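Local structure of putative cell invasion protein with MAC/Perforin domain (Bacteroides thetaiotaomicron VPI-5482, 3KK7) at residues R403-A415 / L467-M479. The protein is of unconfirmed function but belongs to the membrane-attack complex/perforin family, many of whose members form pores in membranes, and may take part in cell invasion. Residues are numbered along the deposited sequence; the frame is centred on the assembly and turned at random.
Sequences RQGDKLIFSNPDA and LSFQINNVDEKGM
A parallel strand pair in the mixed sheet of the D2 domain joins 407-411 to 468-472, Lys407 facing Ser468, Leu408 Phe469 and Ile409 Gln470. Lys407, Ile409 and Ser411 supply the backbone bonds to 468-472 and its flanks, while Leu408 and Phe410 bond to strand 392-401: Lys407 O accepts from Phe469 N at 2.7 Å, Ile409 N gives to Phe469 O, and Ile409 O takes Ile471 N at 2.9 Å, almost straight at 175°. Beyond, the bond from Ser411 N to Ile471 O is weak, yet Asn473 N still donates to Ser411 O (3.3 Å).

On one face Leu408, Phe469, Phe410 and Ile471 bring apolar bulk where burial favours it. Leu408 CD2 meets Phe469 CD1 at 3.8 Å; helix 353-363 touches Phe469, and strand 499-504 packs on Ile471. Val474 CG1 lies over one face of the Phe410 ring, 3.8 Å from the centroid, a CH-pi contact for which beta-branched valine offers a methyl close to the backbone. Glu476 OE2 approaches Phe410 CE2 obliquely at 3.4 Å, its carboxylate also salt-bridged through OE1 to Lys443.

The other face is mixed, carrying Lys407, Ile409 and Ser411 beside Ser468, Gln470 and Asn472: small Ser411 lets OG donate to Asn472 OD1 at 3.1 Å, the hydroxyl oxygen lying 29° out of the amide carbonyl plane. Strand 392-401 pairs antiparallel with 407-411 along its other edge, giving it antiparallel and parallel neighbours, as is characteristic of a mixed beta sheet.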
loop_
_atom_site.group_PDB
_atom_site.type_symbol
_atom_site.label_atom_id
_atom_site.label_comp_id
_atom_site.label_asym_id
_atom_site.label_seq_id
_atom_site.Cartn_x
_atom_site.Cartn_y
_atom_site.Cartn_z
ATOM N N ARG A 403 17.169 7.455 -5.467
ATOM C CA ARG A 403 16.840 6.463 -6.474
ATOM C C ARG A 403 15.341 6.395 -6.764
ATOM O O ARG A 403 14.897 6.122 -7.904
ATOM C CB ARG A 403 17.276 5.079 -6.004
ATOM C CG ARG A 403 18.779 4.852 -5.934
ATOM C CD ARG A 403 19.068 3.366 -5.727
ATOM N NE ARG A 403 18.654 2.927 -4.401
ATOM C CZ ARG A 403 18.361 1.671 -4.049
ATOM N NH1 ARG A 403 17.985 1.416 -2.801
ATOM N NH2 ARG A 403 18.425 0.671 -4.914
ATOM N N GLN A 404 14.574 6.635 -5.707
ATOM C CA GLN A 404 13.126 6.504 -5.727
ATOM C C GLN A 404 12.536 7.782 -6.292
ATOM O O GLN A 404 11.353 7.849 -6.598
ATOM C CB GLN A 404 12.616 6.244 -4.306
ATOM C CG GLN A 404 13.149 4.963 -3.609
ATOM C CD GLN A 404 14.600 5.037 -3.055
ATOM O OE1 GLN A 404 15.162 6.122 -2.852
ATOM N NE2 GLN A 404 15.203 3.865 -2.822
ATOM N N GLY A 405 13.377 8.805 -6.430
ATOM C CA GLY A 405 12.958 10.092 -6.989
ATOM C C GLY A 405 12.406 11.059 -5.953
ATOM O O GLY A 405 11.648 11.951 -6.278
ATOM N N ASP A 406 12.806 10.887 -4.702
ATOM C CA ASP A 406 12.437 11.798 -3.627
ATOM C C ASP A 406 13.447 12.929 -3.667
ATOM O O ASP A 406 14.571 12.707 -4.075
ATOM C CB ASP A 406 12.511 11.077 -2.274
ATOM C CG ASP A 406 11.816 9.735 -2.292
ATOM O OD1 ASP A 406 10.601 9.682 -2.639
ATOM O OD2 ASP A 406 12.486 8.731 -1.963
ATOM N N LYS A 407 13.044 14.126 -3.244
ATOM C CA LYS A 407 13.936 15.270 -3.196
ATOM C C LYS A 407 14.251 15.613 -1.745
ATOM O O LYS A 407 13.385 16.067 -1.002
ATOM C CB LYS A 407 13.327 16.478 -3.934
ATOM C CG LYS A 407 12.737 16.122 -5.291
ATOM C CD LYS A 407 12.847 17.218 -6.337
ATOM C CE LYS A 407 12.411 16.710 -7.718
ATOM N NZ LYS A 407 13.411 16.987 -8.796
ATOM N N LEU A 408 15.499 15.373 -1.347
ATOM C CA LEU A 408 15.955 15.675 0.003
ATOM C C LEU A 408 16.710 17.007 -0.026
ATOM O O LEU A 408 17.912 17.068 -0.308
ATOM C CB LEU A 408 16.813 14.523 0.562
ATOM C CG LEU A 408 16.242 13.099 0.372
ATOM C CD1 LEU A 408 17.161 12.021 0.971
ATOM C CD2 LEU A 408 14.860 13.019 0.981
ATOM N N ILE A 409 15.965 18.074 0.249
ATOM C CA ILE A 409 16.486 19.435 0.310
ATOM C C ILE A 409 17.358 19.570 1.549
ATOM O O ILE A 409 16.879 19.344 2.644
ATOM C CB ILE A 409 15.331 20.472 0.450
ATOM C CG1 ILE A 409 14.249 20.281 -0.611
ATOM C CG2 ILE A 409 15.852 21.883 0.336
ATOM C CD1 ILE A 409 12.974 21.063 -0.308
ATOM N N PHE A 410 18.631 19.928 1.364
ATOM C CA PHE A 410 19.562 20.220 2.481
ATOM C C PHE A 410 19.457 21.714 2.808
ATOM O O PHE A 410 20.216 22.544 2.300
ATOM C CB PHE A 410 21.000 19.920 2.088
ATOM C CG PHE A 410 21.293 18.471 1.794
ATOM C CD1 PHE A 410 20.320 17.500 1.790
ATOM C CD2 PHE A 410 22.579 18.093 1.472
ATOM C CE1 PHE A 410 20.646 16.170 1.500
ATOM C CE2 PHE A 410 22.901 16.771 1.186
ATOM C CZ PHE A 410 21.936 15.817 1.201
ATOM N N SER A 411 18.507 22.050 3.664
ATOM C CA SER A 411 18.178 23.445 3.939
ATOM C C SER A 411 19.076 24.073 4.968
ATOM O O SER A 411 19.703 23.369 5.763
ATOM C CB SER A 411 16.730 23.553 4.404
ATOM O OG SER A 411 16.306 22.316 4.954
ATOM N N ASN A 412 19.123 25.411 4.932
ATOM C CA ASN A 412 19.842 26.243 5.910
ATOM C C ASN A 412 18.784 26.997 6.714
ATOM O O ASN A 412 18.261 28.019 6.257
ATOM C CB ASN A 412 20.805 27.235 5.215
ATOM C CG ASN A 412 21.785 26.540 4.217
ATOM O OD1 ASN A 412 21.566 25.386 3.795
ATOM N ND2 ASN A 412 22.863 27.261 3.830
ATOM N N PRO A 413 18.444 26.494 7.914
ATOM C CA PRO A 413 17.316 27.088 8.631
ATOM C C PRO A 413 17.573 28.544 9.043
ATOM O O PRO A 413 16.619 29.282 9.292
ATOM C CB PRO A 413 17.141 26.159 9.836
ATOM C CG PRO A 413 18.489 25.581 10.073
ATOM C CD PRO A 413 19.133 25.468 8.721
ATOM N N ASP A 414 18.848 28.950 9.070
ATOM C CA ASP A 414 19.230 30.350 9.321
ATOM C C ASP A 414 19.113 31.254 8.085
ATOM O O ASP A 414 19.439 32.440 8.137
ATOM C CB ASP A 414 20.654 30.429 9.915
ATOM C CG ASP A 414 20.673 30.280 11.454
ATOM O OD1 ASP A 414 19.655 29.860 12.055
ATOM O OD2 ASP A 414 21.717 30.596 12.075
ATOM N N ALA A 415 18.635 30.695 6.983
ATOM C CA ALA A 415 18.414 31.459 5.770
ATOM C C ALA A 415 17.287 32.481 5.942
ATOM O O ALA A 415 17.298 33.502 5.260
ATOM C CB ALA A 415 18.114 30.515 4.595
ATOM N N LEU A 467 7.313 15.095 -4.573
ATOM C CA LEU A 467 7.495 15.086 -3.121
ATOM C C LEU A 467 8.895 15.542 -2.664
ATOM O O LEU A 467 9.916 14.946 -3.078
ATOM C CB LEU A 467 7.131 13.704 -2.466
ATOM C CG LEU A 467 7.586 12.267 -2.853
ATOM C CD1 LEU A 467 8.224 11.491 -1.687
ATOM C CD2 LEU A 467 6.438 11.416 -3.380
ATOM N N SER A 468 8.925 16.571 -1.794
ATOM C CA SER A 468 10.190 17.033 -1.185
ATOM C C SER A 468 10.260 16.855 0.337
ATOM O O SER A 468 9.250 16.898 1.009
ATOM C CB SER A 468 10.463 18.500 -1.529
ATOM O OG SER A 468 10.021 19.383 -0.502
ATOM N N PHE A 469 11.465 16.658 0.869
ATOM C CA PHE A 469 11.691 16.707 2.320
ATOM C C PHE A 469 12.800 17.709 2.635
ATOM O O PHE A 469 13.750 17.869 1.853
ATOM C CB PHE A 469 12.078 15.335 2.859
ATOM C CG PHE A 469 11.090 14.269 2.524
ATOM C CD1 PHE A 469 11.080 13.687 1.266
ATOM C CD2 PHE A 469 10.143 13.874 3.438
ATOM C CE1 PHE A 469 10.154 12.727 0.938
ATOM C CE2 PHE A 469 9.213 12.892 3.109
ATOM C CZ PHE A 469 9.217 12.330 1.863
ATOM N N GLN A 470 12.657 18.381 3.778
ATOM C CA GLN A 470 13.670 19.297 4.323
ATOM C C GLN A 470 14.495 18.630 5.398
ATOM O O GLN A 470 13.943 18.120 6.362
ATOM C CB GLN A 470 13.011 20.480 5.002
ATOM C CG GLN A 470 12.341 21.482 4.082
ATOM C CD GLN A 470 12.227 22.863 4.736
ATOM O OE1 GLN A 470 12.847 23.136 5.763
ATOM N NE2 GLN A 470 11.455 23.736 4.128
ATOM N N ILE A 471 15.814 18.637 5.223
ATOM C CA ILE A 471 16.742 18.223 6.269
ATOM C C ILE A 471 17.658 19.408 6.567
ATOM O O ILE A 471 18.520 19.773 5.751
ATOM C CB ILE A 471 17.610 17.012 5.887
ATOM C CG1 ILE A 471 16.859 15.984 5.041
ATOM C CG2 ILE A 471 18.143 16.341 7.166
ATOM C CD1 ILE A 471 17.802 14.931 4.444
ATOM N N ASN A 472 17.450 20.024 7.727
ATOM C CA ASN A 472 18.254 21.182 8.145
ATOM C C ASN A 472 19.639 20.770 8.568
ATOM O O ASN A 472 19.834 19.657 9.057
ATOM C CB ASN A 472 17.626 21.889 9.342
ATOM C CG ASN A 472 16.280 22.482 9.038
ATOM O OD1 ASN A 472 16.037 22.979 7.933
ATOM N ND2 ASN A 472 15.396 22.470 10.033
ATOM N N ASN A 473 20.590 21.686 8.405
ATOM C CA ASN A 473 21.938 21.500 8.925
ATOM C C ASN A 473 22.569 20.175 8.504
ATOM O O ASN A 473 23.189 19.493 9.331
ATOM C CB ASN A 473 21.910 21.586 10.453
ATOM C CG ASN A 473 21.181 22.807 10.946
ATOM O OD1 ASN A 473 21.253 23.865 10.326
ATOM N ND2 ASN A 473 20.474 22.678 12.062
ATOM N N VAL A 474 22.400 19.800 7.236
ATOM C CA VAL A 474 23.024 18.578 6.749
ATOM C C VAL A 474 24.502 18.840 6.713
ATOM O O VAL A 474 24.930 19.891 6.247
ATOM C CB VAL A 474 22.537 18.149 5.372
ATOM C CG1 VAL A 474 23.539 17.189 4.745
ATOM C CG2 VAL A 474 21.159 17.504 5.480
ATOM N N ASP A 475 25.268 17.896 7.251
ATOM C CA ASP A 475 26.716 18.023 7.360
ATOM C C ASP A 475 27.323 16.627 7.291
ATOM O O ASP A 475 27.313 15.858 8.257
ATOM C CB ASP A 475 27.107 18.772 8.652
ATOM C CG ASP A 475 28.639 18.875 8.867
ATOM O OD1 ASP A 475 29.429 18.069 8.316
ATOM O OD2 ASP A 475 29.039 19.771 9.636
ATOM N N GLU A 476 27.860 16.321 6.116
ATOM C CA GLU A 476 28.458 15.034 5.849
ATOM C C GLU A 476 29.580 14.673 6.836
ATOM O O GLU A 476 29.878 13.491 6.991
ATOM C CB GLU A 476 28.974 15.000 4.409
ATOM C CG GLU A 476 27.873 14.913 3.343
ATOM C CD GLU A 476 27.098 16.205 3.122
ATOM O OE1 GLU A 476 27.676 17.271 3.360
ATOM O OE2 GLU A 476 25.903 16.153 2.719
ATOM N N LYS A 477 30.177 15.668 7.510
ATOM C CA LYS A 477 31.295 15.419 8.430
ATOM C C LYS A 477 30.864 14.881 9.784
ATOM O O LYS A 477 31.687 14.298 10.497
ATOM C CB LYS A 477 32.138 16.682 8.692
ATOM C CG LYS A 477 32.603 17.440 7.463
ATOM C CD LYS A 477 33.751 18.400 7.809
ATOM C CE LYS A 477 33.784 19.643 6.917
ATOM N NZ LYS A 477 32.746 20.643 7.323
ATOM N N GLY A 478 29.599 15.075 10.152
ATOM C CA GLY A 478 29.159 14.800 11.525
ATOM C C GLY A 478 28.458 13.476 11.770
ATOM O O GLY A 478 27.505 13.422 12.549
HETATM N N MSE A 479 28.941 12.391 11.170
HETATM C CA MSE A 479 28.152 11.176 11.147
HETATM C C MSE A 479 28.765 9.915 11.657
HETATM O O MSE A 479 29.976 9.730 11.631
HETATM C CB MSE A 479 27.676 10.962 9.739
HETATM C CG MSE A 479 27.022 12.206 9.279
HETATM SE SE MSE A 479 25.754 11.904 7.970
HETATM C CE MSE A 479 24.356 10.902 8.883
#